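Local coordinates for protein 5-formyl-3-hydroxy-2-methylpyridine 4-carboxylate 5-dehydrogenase (Mesorhizobium japonicum MAFF 303099, PDB 4OM8) that oxidises 5-formyl-3-hydroxy-2-methylpyridine-4-carboxylate with NAD(+) in the breakdown of vitamin B6, and can also reduce it with NADH to 4-pyridoxic acid, at residues Lys122-Ile127 and Gly153-Pro158; Ile144-Glu149 and Ala300-Leu305; Thr100-Ile105 and Pro130-Gly135; Ala198-Glu203 and Asp251-Asp256. One frame throughout, in Å; residues are numbered along the deposited sequence.

In the fold
From the N terminus, the chain first closes a loop in interaction 3, where the segment at the end of helix 91-102 meets the start of strand 133-137. Segment 122-127 lies inside that loop and reaches forward to 153-158 in interaction 1, so the two contacts cross; they touch directly, T156 bonding to M133 and A157 to E131. Both stay within the NAD-binding domain. Interaction 2 starts at the neighbouring strand 147-151, between the segments of interaction 1, which it therefore crosses, and spans to the C-terminal helix 284-305, tying the Rossmann sheet to the helical part. Nested inside its long loop is interaction 4, between helix 187-203 and the loop after helix 238-251, in the C-terminal domain.

Interaction 1 of 4, residues Lys122-Ile127 and Gly153-Pro158; sequences KLQAHI and GEKTAP
G153, at the head of a type I beta turn that runs to T156, packs its carbonyl carbon 3.3 Å from OE1 of Q124, the one side chain of 122-127 that carries this contact. G153 N donates to T156 OG1 (2.8 Å), inside the turn. At E154 the backbone N also comes near Q124 OE1, but its N-H does not aim at the oxygen, and it donates instead to OG1 of T121. K155 supplies the main bond: its N reaches Q124 OE1 at 2.9 Å, nearly straight (166°), from above the carbonyl plane and not along a lone pair. CB of K155 lies against the same amide, 3.6 Å from Q124 OE1, while the end of the lysine leads away. T156 OG1 accepts from Q124 NE2 at 3.1 Å, a more bent bond tilted from the amide plane, and bonds as well to the carbonyl O of M133. For Q124, CG sits between the backbone N and carbonyl carbon (chi1 66°), and the chain beyond it is extended, which carries the amide across to the turn. With OE1 taking a backbone N-H and NE2 giving to a hydroxyl, plus a weak bond to P130 O, both ends of this buried amide are used; the bonds fix which way round it lies and tie segment 122-127 to the turn before helix 158-170.

Interaction 2 of 4, residues Ile144-Glu149 and Ala300-Leu305; sequences IIPMIE and AVRRIL
R302 reaches from the C-terminal helix to the backbone of I144 and the ring of P146. Its CB points at 144-149, and with CG anti to the backbone N (chi1 164°) the chain runs extended as far as NE, so that the guanidinium arrives well away from the helix axis. CD is the first atom to meet the other segment, 3.5 Å from I144 O. NE passes the same oxygen at longer range and spends its hydrogen on a salt bridge with E306, four residues on, just past the helix. CZ lies under P146: CB of the proline is 3.8 Å from R302 CZ and stands over the centre of one face of the guanidinium, so a nonpolar methylene packs on the flat cation.

The contact lies at a junction between the Rossmann-type NAD-binding domain and the C-terminal helices. P146 leads into strand 147-151 of the central sheet, and R302 belongs to helix 284-305, the last of the chain.

NH1 makes the bond across the contact, donating to I144 O at 2.8 Å. The bond is bent (138° at the hydrogen): the oxygen is near the guanidinium edge but tilted from its plane, and the donor stands above the carbonyl plane of I144. NH2 has the CB of P146 at 3.9 Å as its neighbour from this segment. The second subunit closes round the same place, Y222 of that chain packing on both I144 and R302, and W218 of that chain on P146.

Interaction 3 of 4, residues Thr100-Ile105 and Pro130-Gly135; sequences TIDGLI and PERMVG
Helix 91-102 and strand 133-137 both belong to the Rossmann-type NAD-binding domain, and R132, just ahead of the strand, reaches D102 and, in the loop beyond, I105. Its NH2 forms a salt bridge with D102 OD1 at 3.6 Å. The carboxylate and guanidinium planes stand 70° apart, so the two groups do not meet as a flat, two-pronged pair. A water is shared between the segments: it accepts from R132 NH2 at 2.9 Å, lying in the guanidinium plane at its edge, and lies 2.9 Å from D102 O, a bond it may share with other nearby acceptors. NH2 therefore reaches D102 in two ways, through charge to the side chain and through water to the backbone. The remaining contact is van der Waals packing, a methyl against the guanidinium: CD1 of I105 comes obliquely to within 4.0 Å of R132 NH1.

The arginine gets there by folding: CG lies between the backbone N and the carbonyl carbon (chi1 46°), and a second bend at chi2 (68°) swings the chain toward 100-105. Elsewhere its N-H groups go to backbone oxygens, NH1 to T109 and G106 and NE to S128. D102 OD1 in turn has a firmer partner in the hydroxyl of S128.

Such a spread of carbonyls holds the guanidinium in a set position between the loop before strand 110-113 and the one leading to R132. The aspartate probably adds charge compensation to that network, and the water extends it to the main chain at D102.

Interaction 4 of 4, residues Ala198-Glu203 and Asp251-Asp256; sequences AVDLVE and DLSNRD
One water is gripped by three side chains from the two segments: it donates to D200 OD1 and to E203 OE1, each at 2.7 Å, and accepts from R255 NE at 2.9 Å. The water thus carries the hydrogen bonding between two acids on the helix and an arginine on the facing loop. The direct ionic contact is looser. E203 OE1 and R255 NH2 are 3.7 Å apart, a long salt bridge in which the oxygen stands off the guanidinium plane, so the attraction is of charge and not a hydrogen bond; the carboxylate and guanidinium planes are perpendicular. D200 OD1 adds a more distant opposite charge, beyond salt-bridge range of NH2. A bend at chi3 (-65°) turns the end of the arginine so that NE faces the water, while NH1 has its own salt bridge to D257. E203 extends from the helix, with OE2 accepting from the backbone N of M261.

Farther along, S253 packs against D200: its CB sits 3.7 Å from D200 OD2, a contact without a hydrogen bond. The hydroxyl of S253 is occupied within its own segment, OG accepting from R255 N at 3.3 Å to form an ST turn, which orders the backbone from which the arginine sets out.

In the fold, this surface contact joins the end of helix 187-203 to the link between helix 238-251 and helix 260-267, with P260, at the start of helix 260-267, touching both E203 and R255. Beside it runs the dimer interface, where R196 of the second subunit bonds to S253 O and N254 OD1.

Interaction 1 of 4, residues Lys122-Ile127 and Gly153-Pro158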
loop_
_atom_site.group_PDB
_atom_site.type_symbol
_atom_site.label_atom_id
_atom_site.label_comp_id
_atom_site.label_asym_id
_atom_site.label_seq_id
_atom_site.Cartn_x
_atom_site.Cartn_y
_atom_site.Cartn_z
ATOM N N LYS A 122 -3.225 -27.517 10.311
ATOM C CA LYS A 122 -3.003 -27.898 11.703
ATOM C C LYS A 122 -4.274 -27.773 12.531
ATOM O O LYS A 122 -4.602 -28.657 13.323
ATOM C CB LYS A 122 -1.899 -27.050 12.325
ATOM C CG LYS A 122 -0.506 -27.470 11.918
ATOM C CD LYS A 122 0.540 -26.711 12.710
ATOM C CE LYS A 122 1.937 -27.072 12.223
ATOM N NZ LYS A 122 2.990 -26.430 13.051
ATOM N N LEU A 123 -5.003 -26.682 12.332
ATOM C CA LEU A 123 -6.209 -26.435 13.119
ATOM C C LEU A 123 -7.246 -27.534 12.929
ATOM O O LEU A 123 -7.872 -27.972 13.897
ATOM C CB LEU A 123 -6.808 -25.079 12.754
ATOM C CG LEU A 123 -5.945 -23.882 13.175
ATOM C CD1 LEU A 123 -6.604 -22.578 12.735
ATOM C CD2 LEU A 123 -5.729 -23.902 14.686
ATOM N N GLN A 124 -7.414 -28.008 11.695
ATOM C CA GLN A 124 -8.517 -28.922 11.409
ATOM C C GLN A 124 -8.217 -30.341 11.902
ATOM O O GLN A 124 -9.118 -31.193 11.951
ATOM C CB GLN A 124 -8.866 -28.917 9.916
ATOM C CG GLN A 124 -7.781 -29.476 9.014
ATOM C CD GLN A 124 -7.994 -29.155 7.541
ATOM O OE1 GLN A 124 -7.050 -29.231 6.751
ATOM N NE2 GLN A 124 -9.224 -28.816 7.158
ATOM N N ALA A 125 -6.979 -30.584 12.323
ATOM C CA ALA A 125 -6.642 -31.863 12.947
ATOM C C ALA A 125 -7.305 -31.998 14.323
ATOM O O ALA A 125 -7.251 -33.061 14.941
ATOM C CB ALA A 125 -5.129 -32.010 13.068
ATOM N N HIS A 126 -7.940 -30.926 14.792
ATOM C CA HIS A 126 -8.472 -30.892 16.155
ATOM C C HIS A 126 -9.988 -30.817 16.222
ATOM O O HIS A 126 -10.543 -30.451 17.259
ATOM C CB HIS A 126 -7.877 -29.712 16.919
ATOM C CG HIS A 126 -6.395 -29.792 17.080
ATOM N ND1 HIS A 126 -5.795 -30.502 18.100
ATOM C CD2 HIS A 126 -5.389 -29.277 16.336
ATOM C CE1 HIS A 126 -4.483 -30.407 17.983
ATOM N NE2 HIS A 126 -4.209 -29.670 16.919
ATOM N N ILE A 127 -10.660 -31.178 15.132
ATOM C CA ILE A 127 -12.115 -31.220 15.138
ATOM C C ILE A 127 -12.624 -32.363 14.259
ATOM O O ILE A 127 -11.972 -32.735 13.277
ATOM C CB ILE A 127 -12.704 -29.867 14.667
ATOM C CG1 ILE A 127 -14.150 -29.721 15.147
ATOM C CG2 ILE A 127 -12.535 -29.696 13.159
ATOM C CD1 ILE A 127 -14.736 -28.339 14.959
ATOM N N GLY A 153 -7.567 -25.686 4.322
ATOM C CA GLY A 153 -6.485 -26.549 4.766
ATOM C C GLY A 153 -6.442 -27.781 3.871
ATOM O O GLY A 153 -7.280 -27.935 2.982
ATOM N N GLU A 154 -5.471 -28.659 4.108
ATOM C CA GLU A 154 -5.299 -29.833 3.265
ATOM C C GLU A 154 -6.558 -30.701 3.186
ATOM O O GLU A 154 -6.820 -31.316 2.148
ATOM C CB GLU A 154 -4.117 -30.658 3.771
ATOM C CG GLU A 154 -3.762 -31.838 2.890
ATOM C CD GLU A 154 -3.128 -31.424 1.577
ATOM O OE1 GLU A 154 -2.704 -30.254 1.449
ATOM O OE2 GLU A 154 -3.043 -32.279 0.669
ATOM N N LYS A 155 -7.339 -30.723 4.260
ATOM C CA LYS A 155 -8.523 -31.576 4.327
ATOM C C LYS A 155 -9.825 -30.818 4.080
ATOM O O LYS A 155 -10.897 -31.412 4.088
ATOM C CB LYS A 155 -8.596 -32.271 5.696
ATOM C CG LYS A 155 -7.467 -33.257 5.988
ATOM C CD LYS A 155 -7.701 -33.933 7.344
ATOM C CE LYS A 155 -6.601 -34.935 7.680
ATOM N NZ LYS A 155 -6.446 -35.974 6.624
ATOM N N THR A 156 -9.746 -29.508 3.869
ATOM C CA THR A 156 -10.965 -28.724 3.672
ATOM C C THR A 156 -11.656 -29.066 2.351
ATOM O O THR A 156 -11.015 -29.121 1.303
ATOM C CB THR A 156 -10.672 -27.206 3.697
ATOM O OG1 THR A 156 -10.049 -26.853 4.940
ATOM C CG2 THR A 156 -11.940 -26.401 3.533
ATOM N N ALA A 157 -12.965 -29.305 2.404
ATOM C CA ALA A 157 -13.721 -29.578 1.187
ATOM C C ALA A 157 -13.811 -28.324 0.335
ATOM O O ALA A 157 -14.017 -27.232 0.855
ATOM C CB ALA A 157 -15.114 -30.082 1.522
ATOM N N PRO A 158 -13.644 -28.475 -0.985
ATOM C CA PRO A 158 -13.847 -27.340 -1.888
ATOM C C PRO A 158 -15.217 -26.689 -1.676
ATOM O O PRO A 158 -15.311 -25.466 -1.760
ATOM C CB PRO A 158 -13.738 -27.978 -3.276
ATOM C CG PRO A 158 -12.776 -29.096 -3.066
ATOM C CD PRO A 158 -13.101 -29.651 -1.688
#

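Interaction 2 of 4, residues Ile144-Glu149 and Ala300-Leu305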
loop_
_atom_site.group_PDB
_atom_site.type_symbol
_atom_site.label_atom_id
_atom_site.label_comp_id
_atom_site.label_asym_id
_atom_site.label_seq_id
_atom_site.Cartn_x
_atom_site.Cartn_y
_atom_site.Cartn_z
ATOM N N ILE A 144 -14.830 -2.550 8.694
ATOM C CA ILE A 144 -14.395 -1.504 7.769
ATOM C C ILE A 144 -13.596 -2.054 6.577
ATOM O O ILE A 144 -13.869 -1.693 5.435
ATOM C CB ILE A 144 -13.562 -0.435 8.500
ATOM C CG1 ILE A 144 -14.430 0.273 9.551
ATOM C CG2 ILE A 144 -13.012 0.595 7.517
ATOM C CD1 ILE A 144 -13.699 1.372 10.325
ATOM N N ILE A 145 -12.624 -2.927 6.828
ATOM C CA ILE A 145 -11.899 -3.542 5.711
ATOM C C ILE A 145 -12.829 -4.543 5.017
ATOM O O ILE A 145 -13.280 -5.492 5.657
ATOM C CB ILE A 145 -10.617 -4.280 6.162
ATOM C CG1 ILE A 145 -9.831 -3.469 7.201
ATOM C CG2 ILE A 145 -9.756 -4.683 4.927
ATOM C CD1 ILE A 145 -9.435 -2.088 6.727
ATOM N N PRO A 146 -13.116 -4.347 3.717
ATOM C CA PRO A 146 -14.168 -5.163 3.090
ATOM C C PRO A 146 -13.716 -6.509 2.531
ATOM O O PRO A 146 -14.535 -7.282 2.023
ATOM C CB PRO A 146 -14.669 -4.266 1.961
ATOM C CG PRO A 146 -13.437 -3.502 1.543
ATOM C CD PRO A 146 -12.657 -3.254 2.835
ATOM N N MET A 147 -12.423 -6.778 2.633
ATOM C CA MET A 147 -11.827 -7.964 2.041
ATOM C C MET A 147 -11.571 -9.027 3.094
ATOM O O MET A 147 -11.035 -8.732 4.163
ATOM C CB MET A 147 -10.526 -7.565 1.333
ATOM C CG MET A 147 -9.793 -8.694 0.600
ATOM S SD MET A 147 -8.794 -9.768 1.654
ATOM C CE MET A 147 -7.670 -8.628 2.464
ATOM N N ILE A 148 -11.964 -10.259 2.781
ATOM C CA ILE A 148 -11.765 -11.416 3.646
ATOM C C ILE A 148 -11.117 -12.539 2.864
ATOM O O ILE A 148 -11.559 -12.853 1.759
ATOM C CB ILE A 148 -13.120 -11.907 4.229
ATOM C CG1 ILE A 148 -13.766 -10.803 5.072
ATOM C CG2 ILE A 148 -12.924 -13.149 5.075
ATOM C CD1 ILE A 148 -15.227 -11.083 5.439
ATOM N N GLU A 149 -10.065 -13.130 3.435
ATOM C CA GLU A 149 -9.417 -14.291 2.824
ATOM C C GLU A 149 -10.115 -15.586 3.225
ATOM O O GLU A 149 -10.440 -15.777 4.397
ATOM C CB GLU A 149 -7.947 -14.370 3.233
ATOM C CG GLU A 149 -7.085 -13.208 2.721
ATOM C CD GLU A 149 -5.676 -13.319 3.232
ATOM O OE1 GLU A 149 -5.489 -13.210 4.460
ATOM O OE2 GLU A 149 -4.769 -13.526 2.402
ATOM N N ALA A 300 -13.956 7.389 4.942
ATOM C CA ALA A 300 -14.122 8.309 3.812
ATOM C C ALA A 300 -13.412 7.793 2.557
ATOM O O ALA A 300 -13.943 7.881 1.442
ATOM C CB ALA A 300 -13.616 9.690 4.179
ATOM N N VAL A 301 -12.211 7.260 2.745
ATOM C CA VAL A 301 -11.431 6.742 1.628
ATOM C C VAL A 301 -12.125 5.531 1.005
ATOM O O VAL A 301 -12.207 5.403 -0.214
ATOM C CB VAL A 301 -10.005 6.366 2.084
ATOM C CG1 VAL A 301 -9.303 5.505 1.028
ATOM C CG2 VAL A 301 -9.203 7.632 2.390
ATOM N N ARG A 302 -12.657 4.645 1.844
ATOM C CA ARG A 302 -13.305 3.456 1.312
ATOM C C ARG A 302 -14.460 3.815 0.379
ATOM O O ARG A 302 -14.611 3.211 -0.688
ATOM C CB ARG A 302 -13.803 2.552 2.445
ATOM C CG ARG A 302 -14.796 1.524 1.943
ATOM C CD ARG A 302 -15.076 0.405 2.925
ATOM N NE ARG A 302 -16.202 -0.378 2.422
ATOM C CZ ARG A 302 -16.805 -1.364 3.081
ATOM N NH1 ARG A 302 -16.398 -1.720 4.294
ATOM N NH2 ARG A 302 -17.825 -1.987 2.514
ATOM N N ARG A 303 -15.261 4.808 0.758
ATOM C CA ARG A 303 -16.392 5.182 -0.078
ATOM C C ARG A 303 -15.916 5.665 -1.443
ATOM O O ARG A 303 -16.525 5.343 -2.462
ATOM C CB ARG A 303 -17.246 6.232 0.622
ATOM C CG ARG A 303 -17.840 5.687 1.910
ATOM C CD ARG A 303 -19.065 6.452 2.314
ATOM N NE ARG A 303 -18.808 7.882 2.401
ATOM C CZ ARG A 303 -19.750 8.787 2.634
ATOM N NH1 ARG A 303 -21.006 8.404 2.799
ATOM N NH2 ARG A 303 -19.440 10.073 2.705
ATOM N N ILE A 304 -14.816 6.409 -1.475
ATOM C CA ILE A 304 -14.259 6.822 -2.762
ATOM C C ILE A 304 -13.775 5.626 -3.593
ATOM O O ILE A 304 -14.019 5.549 -4.793
ATOM C CB ILE A 304 -13.087 7.802 -2.582
ATOM C CG1 ILE A 304 -13.545 9.044 -1.821
ATOM C CG2 ILE A 304 -12.468 8.126 -3.943
ATOM C CD1 ILE A 304 -14.705 9.710 -2.451
ATOM N N LEU A 305 -13.099 4.686 -2.942
ATOM C CA LEU A 305 -12.528 3.544 -3.646
ATOM C C LEU A 305 -13.614 2.658 -4.233
ATOM O O LEU A 305 -13.395 1.976 -5.245
ATOM C CB LEU A 305 -11.637 2.732 -2.707
ATOM C CG LEU A 305 -10.339 3.392 -2.251
ATOM C CD1 LEU A 305 -9.590 2.493 -1.306
ATOM C CD2 LEU A 305 -9.457 3.760 -3.439
#

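Interaction 3 of 4, residues Thr100-Ile105 and Pro130-Gly135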
loop_
_atom_site.group_PDB
_atom_site.type_symbol
_atom_site.label_atom_id
_atom_site.label_comp_id
_atom_site.label_asym_id
_atom_site.label_seq_id
_atom_site.Cartn_x
_atom_site.Cartn_y
_atom_site.Cartn_z
ATOM N N THR A 100 -14.543 -28.204 22.662
ATOM C CA THR A 100 -15.745 -27.773 23.370
ATOM C C THR A 100 -16.970 -27.710 22.465
ATOM O O THR A 100 -18.058 -28.160 22.836
ATOM C CB THR A 100 -15.523 -26.394 24.022
ATOM O OG1 THR A 100 -14.516 -26.516 25.031
ATOM C CG2 THR A 100 -16.805 -25.867 24.661
ATOM N N ILE A 101 -16.808 -27.159 21.271
ATOM C CA ILE A 101 -17.974 -26.951 20.419
ATOM C C ILE A 101 -18.319 -28.174 19.570
ATOM O O ILE A 101 -19.425 -28.260 19.058
ATOM C CB ILE A 101 -17.784 -25.735 19.485
ATOM C CG1 ILE A 101 -16.722 -26.025 18.413
ATOM C CG2 ILE A 101 -17.441 -24.480 20.298
ATOM C CD1 ILE A 101 -16.557 -24.881 17.368
ATOM N N ASP A 102 -17.379 -29.111 19.417
ATOM C CA ASP A 102 -17.561 -30.230 18.488
ATOM C C ASP A 102 -18.839 -31.007 18.804
ATOM O O ASP A 102 -19.634 -31.311 17.912
ATOM C CB ASP A 102 -16.336 -31.151 18.534
ATOM C CG ASP A 102 -16.172 -31.993 17.283
ATOM O OD1 ASP A 102 -17.118 -32.091 16.472
ATOM O OD2 ASP A 102 -15.087 -32.592 17.135
ATOM N N GLY A 103 -19.060 -31.287 20.083
ATOM C CA GLY A 103 -20.227 -32.056 20.472
ATOM C C GLY A 103 -21.517 -31.263 20.492
ATOM O O GLY A 103 -22.586 -31.841 20.694
ATOM N N LEU A 104 -21.425 -29.952 20.273
ATOM C CA LEU A 104 -22.576 -29.056 20.402
ATOM C C LEU A 104 -23.115 -28.545 19.073
ATOM O O LEU A 104 -24.125 -27.833 19.035
ATOM C CB LEU A 104 -22.201 -27.860 21.261
ATOM C CG LEU A 104 -21.704 -28.173 22.662
ATOM C CD1 LEU A 104 -21.294 -26.893 23.351
ATOM C CD2 LEU A 104 -22.803 -28.889 23.440
ATOM N N ILE A 105 -22.424 -28.882 17.989
ATOM C CA ILE A 105 -22.823 -28.415 16.674
ATOM C C ILE A 105 -22.968 -29.574 15.697
ATOM O O ILE A 105 -22.389 -30.652 15.881
ATOM C CB ILE A 105 -21.810 -27.392 16.106
ATOM C CG1 ILE A 105 -20.443 -28.044 15.900
ATOM C CG2 ILE A 105 -21.681 -26.179 17.033
ATOM C CD1 ILE A 105 -19.389 -27.071 15.381
ATOM N N PRO A 130 -13.059 -32.594 9.538
ATOM C CA PRO A 130 -12.167 -31.462 9.260
ATOM C C PRO A 130 -12.470 -30.821 7.917
ATOM O O PRO A 130 -12.000 -29.706 7.654
ATOM C CB PRO A 130 -10.771 -32.098 9.263
ATOM C CG PRO A 130 -11.024 -33.566 8.975
ATOM C CD PRO A 130 -12.334 -33.873 9.616
ATOM N N GLU A 131 -13.252 -31.502 7.079
ATOM C CA GLU A 131 -13.580 -30.969 5.767
ATOM C C GLU A 131 -14.455 -29.724 5.840
ATOM O O GLU A 131 -14.493 -28.954 4.873
ATOM C CB GLU A 131 -14.272 -32.023 4.899
ATOM C CG GLU A 131 -13.541 -33.344 4.833
ATOM C CD GLU A 131 -13.908 -34.260 5.988
ATOM O OE1 GLU A 131 -14.762 -33.878 6.815
ATOM O OE2 GLU A 131 -13.368 -35.370 6.040
ATOM N N ARG A 132 -15.151 -29.514 6.962
ATOM C CA ARG A 132 -15.982 -28.320 7.125
ATOM C C ARG A 132 -15.270 -27.244 7.954
ATOM O O ARG A 132 -15.905 -26.275 8.408
ATOM C CB ARG A 132 -17.352 -28.661 7.754
ATOM C CG ARG A 132 -17.359 -29.591 8.981
ATOM C CD ARG A 132 -16.736 -28.971 10.254
ATOM N NE ARG A 132 -16.744 -29.965 11.332
ATOM C CZ ARG A 132 -17.757 -30.134 12.180
ATOM N NH1 ARG A 132 -18.831 -29.353 12.105
ATOM N NH2 ARG A 132 -17.694 -31.087 13.110
ATOM N N MET A 133 -13.965 -27.408 8.156
ATOM C CA MET A 133 -13.175 -26.357 8.799
ATOM C C MET A 133 -12.325 -25.637 7.767
ATOM O O MET A 133 -11.749 -26.252 6.878
ATOM C CB MET A 133 -12.284 -26.898 9.912
ATOM C CG MET A 133 -11.306 -25.833 10.418
ATOM S SD MET A 133 -10.470 -26.240 11.945
ATOM C CE MET A 133 -11.782 -25.994 13.131
ATOM N N VAL A 134 -12.264 -24.316 7.896
ATOM C CA VAL A 134 -11.674 -23.455 6.882
ATOM C C VAL A 134 -11.144 -22.194 7.538
ATOM O O VAL A 134 -11.582 -21.827 8.636
ATOM C CB VAL A 134 -12.744 -23.103 5.808
ATOM C CG1 VAL A 134 -13.883 -22.279 6.416
ATOM C CG2 VAL A 134 -12.147 -22.394 4.601
ATOM N N GLY A 135 -10.202 -21.528 6.881
ATOM C CA GLY A 135 -9.799 -20.208 7.324
ATOM C C GLY A 135 -10.709 -19.140 6.753
ATOM O O GLY A 135 -11.044 -19.169 5.570
HETATM O O HOH W 1 -19.764 -31.549 15.065
#

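Interaction 4 of 4, residues Ala198-Glu203 and Asp251-Asp256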
loop_
_atom_site.group_PDB
_atom_site.type_symbol
_atom_site.label_atom_id
_atom_site.label_comp_id
_atom_site.label_asym_id
_atom_site.label_seq_id
_atom_site.Cartn_x
_atom_site.Cartn_y
_atom_site.Cartn_z
ATOM N N ALA A 198 11.049 -2.189 4.461
ATOM C CA ALA A 198 10.927 -0.890 5.122
ATOM C C ALA A 198 11.726 -0.859 6.424
ATOM O O ALA A 198 12.449 0.098 6.693
ATOM C CB ALA A 198 9.466 -0.562 5.390
ATOM N N VAL A 199 11.600 -1.914 7.221
ATOM C CA VAL A 199 12.331 -1.988 8.479
ATOM C C VAL A 199 13.841 -1.997 8.201
ATOM O O VAL A 199 14.604 -1.320 8.888
ATOM C CB VAL A 199 11.913 -3.231 9.280
ATOM C CG1 VAL A 199 12.933 -3.548 10.400
ATOM C CG2 VAL A 199 10.503 -3.022 9.851
ATOM N N ASP A 200 14.268 -2.745 7.182
ATOM C CA ASP A 200 15.694 -2.805 6.855
ATOM C C ASP A 200 16.245 -1.424 6.497
ATOM O O ASP A 200 17.326 -1.034 6.944
ATOM C CB ASP A 200 15.957 -3.787 5.707
ATOM C CG ASP A 200 17.425 -4.169 5.614
ATOM O OD1 ASP A 200 17.979 -4.646 6.633
ATOM O OD2 ASP A 200 18.032 -3.975 4.541
ATOM N N LEU A 201 15.476 -0.652 5.742
ATOM C CA LEU A 201 15.958 0.647 5.311
ATOM C C LEU A 201 16.065 1.630 6.476
ATOM O O LEU A 201 17.003 2.446 6.534
ATOM C CB LEU A 201 15.045 1.200 4.216
ATOM C CG LEU A 201 15.123 0.405 2.905
ATOM C CD1 LEU A 201 13.991 0.784 1.971
ATOM C CD2 LEU A 201 16.455 0.620 2.218
ATOM N N VAL A 202 15.116 1.566 7.408
ATOM C CA VAL A 202 15.155 2.421 8.592
ATOM C C VAL A 202 16.332 1.996 9.460
ATOM O O VAL A 202 17.141 2.817 9.890
ATOM C CB VAL A 202 13.844 2.344 9.377
ATOM C CG1 VAL A 202 13.991 2.996 10.756
ATOM C CG2 VAL A 202 12.711 2.992 8.569
ATOM N N GLU A 203 16.445 0.693 9.666
ATOM C CA GLU A 203 17.477 0.118 10.525
ATOM C C GLU A 203 18.893 0.467 10.084
ATOM O O GLU A 203 19.755 0.740 10.926
ATOM C CB GLU A 203 17.279 -1.393 10.557
ATOM C CG GLU A 203 18.251 -2.181 11.352
ATOM C CD GLU A 203 17.788 -3.611 11.446
ATOM O OE1 GLU A 203 18.058 -4.390 10.515
ATOM O OE2 GLU A 203 17.109 -3.932 12.427
ATOM N N ASP A 251 19.045 -7.026 -4.992
ATOM C CA ASP A 251 19.566 -6.150 -3.947
ATOM C C ASP A 251 18.646 -6.007 -2.738
ATOM O O ASP A 251 19.052 -5.472 -1.705
ATOM C CB ASP A 251 19.858 -4.755 -4.501
ATOM C CG ASP A 251 20.873 -4.023 -3.662
ATOM O OD1 ASP A 251 21.990 -4.564 -3.517
ATOM O OD2 ASP A 251 20.566 -2.939 -3.123
ATOM N N LEU A 252 17.417 -6.497 -2.849
ATOM C CA LEU A 252 16.464 -6.381 -1.740
ATOM C C LEU A 252 16.903 -7.164 -0.500
ATOM O O LEU A 252 17.634 -8.155 -0.606
ATOM C CB LEU A 252 15.094 -6.879 -2.189
ATOM C CG LEU A 252 14.426 -6.046 -3.281
ATOM C CD1 LEU A 252 13.117 -6.701 -3.692
ATOM C CD2 LEU A 252 14.207 -4.609 -2.799
ATOM N N SER A 253 16.460 -6.726 0.678
ATOM C CA SER A 253 16.690 -7.516 1.884
ATOM C C SER A 253 16.029 -8.887 1.773
ATOM O O SER A 253 14.892 -9.011 1.319
ATOM C CB SER A 253 16.160 -6.790 3.120
ATOM O OG SER A 253 16.231 -7.623 4.269
ATOM N N ASN A 254 16.753 -9.914 2.205
ATOM C CA ASN A 254 16.212 -11.261 2.263
ATOM C C ASN A 254 16.246 -11.789 3.689
ATOM O O ASN A 254 16.373 -13.005 3.903
ATOM C CB ASN A 254 16.983 -12.196 1.334
ATOM C CG ASN A 254 16.876 -11.780 -0.118
ATOM O OD1 ASN A 254 15.827 -11.321 -0.566
ATOM N ND2 ASN A 254 17.972 -11.932 -0.863
ATOM N N ARG A 255 16.108 -10.876 4.656
ATOM C CA ARG A 255 16.243 -11.228 6.074
ATOM C C ARG A 255 15.383 -12.434 6.451
ATOM O O ARG A 255 14.219 -12.536 6.057
ATOM C CB ARG A 255 15.889 -10.036 6.972
ATOM C CG ARG A 255 15.945 -10.400 8.463
ATOM C CD ARG A 255 15.922 -9.191 9.392
ATOM N NE ARG A 255 17.107 -8.345 9.265
ATOM C CZ ARG A 255 18.276 -8.584 9.857
ATOM N NH1 ARG A 255 18.458 -9.667 10.617
ATOM N NH2 ARG A 255 19.283 -7.738 9.675
ATOM N N ASP A 256 15.981 -13.355 7.202
ATOM C CA ASP A 256 15.350 -14.624 7.544
ATOM C C ASP A 256 14.849 -14.708 8.983
ATOM O O ASP A 256 14.352 -15.752 9.395
ATOM C CB ASP A 256 16.346 -15.774 7.303
ATOM C CG ASP A 256 17.653 -15.601 8.079
ATOM O OD1 ASP A 256 17.713 -14.806 9.037
ATOM O OD2 ASP A 256 18.650 -16.269 7.723
HETATM O O HOH W 2 16.468 -5.591 8.684
#